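Local structure of CdnC (Chryseobacterium gregarium DSM 19109, 7MGV) at residues Phe177-Gln189 and Val203-Leu216. The protein probably uses ATP to activate side-chain carboxylates of a bound precursor peptide and close omega-ester (macrolactone) rings in a graspetide natural product. Sequence-based numbering, arbitrary orientation.
Sequences FIVKHRDVVAKMQ and VFTNVVNEDKLEEL. With ADP (adenosine-5'-diphosphate), chain F.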
# COMPACT_ATOMS: atom_id res chain seq x y z
N PHE A 177 -24.20 5.17 19.32
CA PHE A 177 -23.39 4.02 19.71
C PHE A 177 -22.95 4.12 21.17
O PHE A 177 -23.00 3.13 21.91
CB PHE A 177 -22.18 3.91 18.79
CG PHE A 177 -21.27 2.75 19.08
CD1 PHE A 177 -20.20 2.90 19.95
CD2 PHE A 177 -21.48 1.53 18.48
CE1 PHE A 177 -19.36 1.83 20.22
CE2 PHE A 177 -20.65 0.46 18.74
CZ PHE A 177 -19.58 0.61 19.61
N ILE A 178 -22.53 5.31 21.60
CA ILE A 178 -22.02 5.48 22.96
C ILE A 178 -23.14 5.33 23.98
O ILE A 178 -22.97 4.66 25.01
CB ILE A 178 -21.31 6.84 23.10
CG1 ILE A 178 -20.04 6.87 22.24
CG2 ILE A 178 -20.97 7.12 24.55
CD1 ILE A 178 -19.58 8.27 21.88
N VAL A 179 -24.30 5.94 23.73
CA VAL A 179 -25.41 5.79 24.67
C VAL A 179 -25.93 4.36 24.66
O VAL A 179 -26.47 3.89 25.67
CB VAL A 179 -26.54 6.80 24.39
CG1 VAL A 179 -25.98 8.21 24.31
CG2 VAL A 179 -27.29 6.44 23.12
N LYS A 180 -25.77 3.64 23.55
CA LYS A 180 -26.20 2.24 23.53
C LYS A 180 -25.27 1.37 24.37
O LYS A 180 -25.73 0.60 25.22
CB LYS A 180 -26.27 1.74 22.09
CG LYS A 180 -26.76 0.31 21.95
CD LYS A 180 -26.71 -0.15 20.50
CE LYS A 180 -26.87 -1.65 20.38
NZ LYS A 180 -28.24 -2.10 20.76
N HIS A 181 -23.96 1.49 24.16
CA HIS A 181 -23.04 0.57 24.82
C HIS A 181 -22.53 1.07 26.16
O HIS A 181 -22.01 0.27 26.95
CB HIS A 181 -21.89 0.24 23.87
CG HIS A 181 -22.33 -0.43 22.61
ND1 HIS A 181 -22.50 -1.79 22.51
CD2 HIS A 181 -22.68 0.08 21.40
CE1 HIS A 181 -22.92 -2.10 21.29
NE2 HIS A 181 -23.03 -0.98 20.60
N ARG A 182 -22.61 2.38 26.41
CA ARG A 182 -22.52 2.97 27.75
C ARG A 182 -21.11 2.93 28.33
O ARG A 182 -20.80 3.65 29.29
CB ARG A 182 -23.50 2.26 28.69
CG ARG A 182 -23.39 2.60 30.17
CD ARG A 182 -23.25 1.35 31.03
NE ARG A 182 -24.53 0.66 31.20
CZ ARG A 182 -24.80 -0.56 30.73
NH1 ARG A 182 -23.88 -1.23 30.05
NH2 ARG A 182 -25.99 -1.10 30.94
N ASP A 183 -20.21 2.16 27.72
CA ASP A 183 -18.83 2.10 28.18
C ASP A 183 -17.96 1.94 26.94
O ASP A 183 -17.69 0.82 26.49
CB ASP A 183 -18.60 0.97 29.18
CG ASP A 183 -18.75 1.43 30.62
OD1 ASP A 183 -18.16 2.47 30.97
OD2 ASP A 183 -19.45 0.75 31.40
N VAL A 184 -17.53 3.07 26.39
CA VAL A 184 -16.91 3.12 25.07
C VAL A 184 -15.55 3.79 25.19
O VAL A 184 -15.43 4.86 25.79
CB VAL A 184 -17.79 3.85 24.05
CG1 VAL A 184 -17.14 3.87 22.68
CG2 VAL A 184 -19.17 3.21 23.99
N VAL A 185 -14.54 3.16 24.61
CA VAL A 185 -13.24 3.77 24.41
C VAL A 185 -13.19 4.30 22.98
O VAL A 185 -13.90 3.82 22.09
CB VAL A 185 -12.09 2.78 24.67
CG1 VAL A 185 -12.23 2.16 26.05
CG2 VAL A 185 -12.05 1.70 23.60
N ALA A 186 -12.37 5.32 22.77
CA ALA A 186 -12.17 5.91 21.46
C ALA A 186 -10.69 5.88 21.13
O ALA A 186 -9.86 6.32 21.93
CB ALA A 186 -12.70 7.35 21.41
N LYS A 187 -10.35 5.35 19.96
CA LYS A 187 -8.97 5.30 19.52
C LYS A 187 -8.86 5.74 18.07
O LYS A 187 -9.82 5.66 17.29
CB LYS A 187 -8.37 3.89 19.70
CG LYS A 187 -9.22 2.76 19.15
CD LYS A 187 -8.70 1.41 19.63
CE LYS A 187 -9.46 0.25 19.00
NZ LYS A 187 -9.23 -1.03 19.71
N MET A 188 -7.69 6.27 17.73
CA MET A 188 -7.35 6.52 16.34
C MET A 188 -6.74 5.27 15.73
O MET A 188 -6.15 4.43 16.42
CB MET A 188 -6.37 7.69 16.22
CG MET A 188 -6.53 8.79 17.25
SD MET A 188 -5.12 9.92 17.25
CE MET A 188 -5.25 10.64 15.63
N GLN A 189 -6.89 5.14 14.41
CA GLN A 189 -6.16 4.11 13.69
C GLN A 189 -4.70 4.48 13.50
O GLN A 189 -3.87 3.60 13.24
CB GLN A 189 -6.83 3.84 12.34
CG GLN A 189 -8.32 3.52 12.45
CD GLN A 189 -8.93 3.07 11.14
OE1 GLN A 189 -8.22 2.74 10.19
NE2 GLN A 189 -10.25 3.06 11.08
N VAL A 203 -1.80 11.14 22.37
CA VAL A 203 -3.19 10.69 22.37
C VAL A 203 -3.21 9.23 22.79
O VAL A 203 -2.49 8.40 22.23
CB VAL A 203 -3.82 10.88 20.98
CG1 VAL A 203 -4.99 9.91 20.79
CG2 VAL A 203 -4.28 12.32 20.80
N PHE A 204 -4.04 8.91 23.78
CA PHE A 204 -4.19 7.56 24.28
C PHE A 204 -5.62 7.09 24.08
O PHE A 204 -6.55 7.90 24.03
CB PHE A 204 -3.82 7.45 25.76
CG PHE A 204 -2.38 7.70 26.06
CD1 PHE A 204 -1.44 6.69 25.92
CD2 PHE A 204 -1.95 8.95 26.48
CE1 PHE A 204 -0.11 6.92 26.19
CE2 PHE A 204 -0.61 9.18 26.75
CZ PHE A 204 0.31 8.16 26.61
N THR A 205 -5.80 5.78 23.96
CA THR A 205 -7.13 5.20 24.02
C THR A 205 -7.74 5.48 25.38
O THR A 205 -7.16 5.13 26.41
CB THR A 205 -7.07 3.70 23.75
OG1 THR A 205 -6.46 3.47 22.47
CG2 THR A 205 -8.47 3.10 23.76
N ASN A 206 -8.90 6.13 25.40
CA ASN A 206 -9.53 6.53 26.65
C ASN A 206 -11.04 6.42 26.50
O ASN A 206 -11.58 6.46 25.39
CB ASN A 206 -9.13 7.95 27.06
CG ASN A 206 -9.18 8.16 28.56
OD1 ASN A 206 -9.30 7.21 29.32
ND2 ASN A 206 -9.08 9.41 28.98
N VAL A 207 -11.71 6.27 27.64
CA VAL A 207 -13.16 6.12 27.64
C VAL A 207 -13.81 7.45 27.27
O VAL A 207 -13.29 8.54 27.56
CB VAL A 207 -13.66 5.61 29.00
CG1 VAL A 207 -13.19 4.19 29.23
CG2 VAL A 207 -13.19 6.53 30.12
N VAL A 208 -14.97 7.36 26.62
CA VAL A 208 -15.77 8.53 26.28
C VAL A 208 -16.67 8.83 27.47
O VAL A 208 -17.61 8.08 27.75
CB VAL A 208 -16.59 8.31 25.00
CG1 VAL A 208 -17.52 9.48 24.76
CG2 VAL A 208 -15.67 8.09 23.81
N ASN A 209 -16.38 9.92 28.18
CA ASN A 209 -17.17 10.31 29.34
C ASN A 209 -18.03 11.53 29.00
O ASN A 209 -18.08 11.97 27.85
CB ASN A 209 -16.25 10.56 30.55
CG ASN A 209 -15.26 11.70 30.33
OD1 ASN A 209 -15.31 12.40 29.32
ND2 ASN A 209 -14.36 11.88 31.29
N GLU A 210 -18.71 12.06 30.01
CA GLU A 210 -19.62 13.18 29.79
C GLU A 210 -18.89 14.42 29.28
O GLU A 210 -19.47 15.22 28.55
CB GLU A 210 -20.37 13.51 31.08
CG GLU A 210 -20.99 12.30 31.77
CD GLU A 210 -22.17 12.68 32.65
OE1 GLU A 210 -21.95 13.29 33.71
OE2 GLU A 210 -23.32 12.35 32.28
N ASP A 211 -17.62 14.59 29.66
CA ASP A 211 -16.89 15.77 29.21
C ASP A 211 -16.51 15.66 27.74
O ASP A 211 -16.68 16.62 26.98
CB ASP A 211 -15.64 15.98 30.07
CG ASP A 211 -15.29 17.44 30.25
OD1 ASP A 211 -14.16 17.83 29.89
OD2 ASP A 211 -16.14 18.20 30.75
N LYS A 212 -16.01 14.50 27.31
CA LYS A 212 -15.66 14.32 25.91
C LYS A 212 -16.90 14.24 25.03
O LYS A 212 -16.83 14.56 23.83
CB LYS A 212 -14.80 13.07 25.73
CG LYS A 212 -13.66 12.97 26.73
CD LYS A 212 -12.39 12.43 26.09
CE LYS A 212 -11.35 12.09 27.14
NZ LYS A 212 -11.18 13.20 28.13
N LEU A 213 -18.03 13.81 25.59
CA LEU A 213 -19.28 13.75 24.83
C LEU A 213 -19.71 15.13 24.34
O LEU A 213 -20.53 15.22 23.41
CB LEU A 213 -20.39 13.13 25.68
CG LEU A 213 -21.45 12.32 24.94
CD1 LEU A 213 -20.81 11.24 24.09
CD2 LEU A 213 -22.44 11.72 25.92
N GLU A 214 -19.20 16.20 24.94
CA GLU A 214 -19.52 17.54 24.47
C GLU A 214 -18.86 17.82 23.12
O GLU A 214 -19.47 18.45 22.25
CB GLU A 214 -19.07 18.58 25.50
CG GLU A 214 -20.06 19.72 25.71
CD GLU A 214 -21.26 19.30 26.54
OE1 GLU A 214 -21.13 19.25 27.78
OE2 GLU A 214 -22.33 19.03 25.95
N GLU A 215 -17.62 17.36 22.94
CA GLU A 215 -16.86 17.61 21.73
C GLU A 215 -17.14 16.61 20.61
O GLU A 215 -16.32 16.47 19.70
CB GLU A 215 -15.36 17.61 22.05
CG GLU A 215 -14.95 18.61 23.13
CD GLU A 215 -15.14 20.05 22.69
OE1 GLU A 215 -15.69 20.85 23.47
OE2 GLU A 215 -14.72 20.39 21.56
N LEU A 216 -18.29 15.93 20.66
CA LEU A 216 -18.58 14.91 19.65
C LEU A 216 -18.86 15.53 18.29
O LEU A 216 -18.68 14.87 17.26
CB LEU A 216 -19.76 14.05 20.09
CG LEU A 216 -19.72 12.59 19.67
CD1 LEU A 216 -18.32 12.01 19.84
CD2 LEU A 216 -20.74 11.78 20.45
PB ADP F . 0.08 1.45 23.97
O1B ADP F . -0.57 0.47 23.02
O2B ADP F . 1.15 2.31 23.33
O3B ADP F . 0.45 0.86 25.31
PA ADP F . -2.36 2.61 23.31
O1A ADP F . -1.88 2.53 21.88
O2A ADP F . -3.24 3.74 23.78
O3A ADP F . -1.11 2.47 24.32
O5' ADP F . -3.09 1.23 23.65
C5' ADP F . -4.50 1.09 23.53
C4' ADP F . -4.98 0.35 24.78
O4' ADP F . -6.40 0.35 24.82
C3' ADP F . -4.51 -1.10 24.79
O3' ADP F . -3.65 -1.31 25.92
C2' ADP F . -5.76 -1.93 24.95
O2' ADP F . -5.62 -2.84 26.04
C1' ADP F . -6.87 -0.93 25.21
N9 ADP F . -8.07 -1.28 24.41
C8 ADP F . -8.13 -1.32 23.07
N7 ADP F . -9.38 -1.68 22.65
C5 ADP F . -10.13 -1.87 23.76
C6 ADP F . -11.53 -2.26 24.04
N6 ADP F . -12.40 -2.52 23.03
N1 ADP F . -11.90 -2.35 25.34
C2 ADP F . -11.05 -2.09 26.35
N3 ADP F . -9.76 -1.73 26.16
C4 ADP F . -9.26 -1.61 24.91
O HOH W 1 -18.42 5.56 27.28
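Val184 to Lys187 runs antiparallel to Asn206 and Val207, joined by the hydrogen bonds Val208 N to Val184 O (2.7 Å, 165° at the hydrogen) and Ala186 N to Asn206 O (3.0 Å). A water extends the pairing: it accepts from Val184 N and donates to Val208 O. Ala186 CB meets Val208 CG2 at 3.9 Å. Val208 CG1, placed anti to the backbone N (chi1 174°), reaches Ile178 CD1 at 3.7 Å, and the two side chains cross at about a right angle. Ile178 CD1 also touches Leu213 CD1 and Leu216 CD2. With an alanine in place of this isoleucine, Val208, Leu213 and Leu216 would probably lose their shared apolar partner, and a gap would open between helix 171-181 and residues 208-216. The strands belong to the five-stranded antiparallel sheet that forms one wall of the ATP-grasp nucleotide cleft. On the ADP side, Thr205 CG2 packs against Val185 CB (3.7 Å), and Val185 CG2 approaches the adenine. Thr205 N donates to ADP O2A at 3.3 Å (173°). Lys187 stretches out beside Thr205, and its NZ hydrogen-bonds to ADP N7 (3.0 Å) and Gln227 OE1. Met188 SD touches Val203 CG1 at 3.5 Å, where Val203 pairs with a strand of the bound peptide.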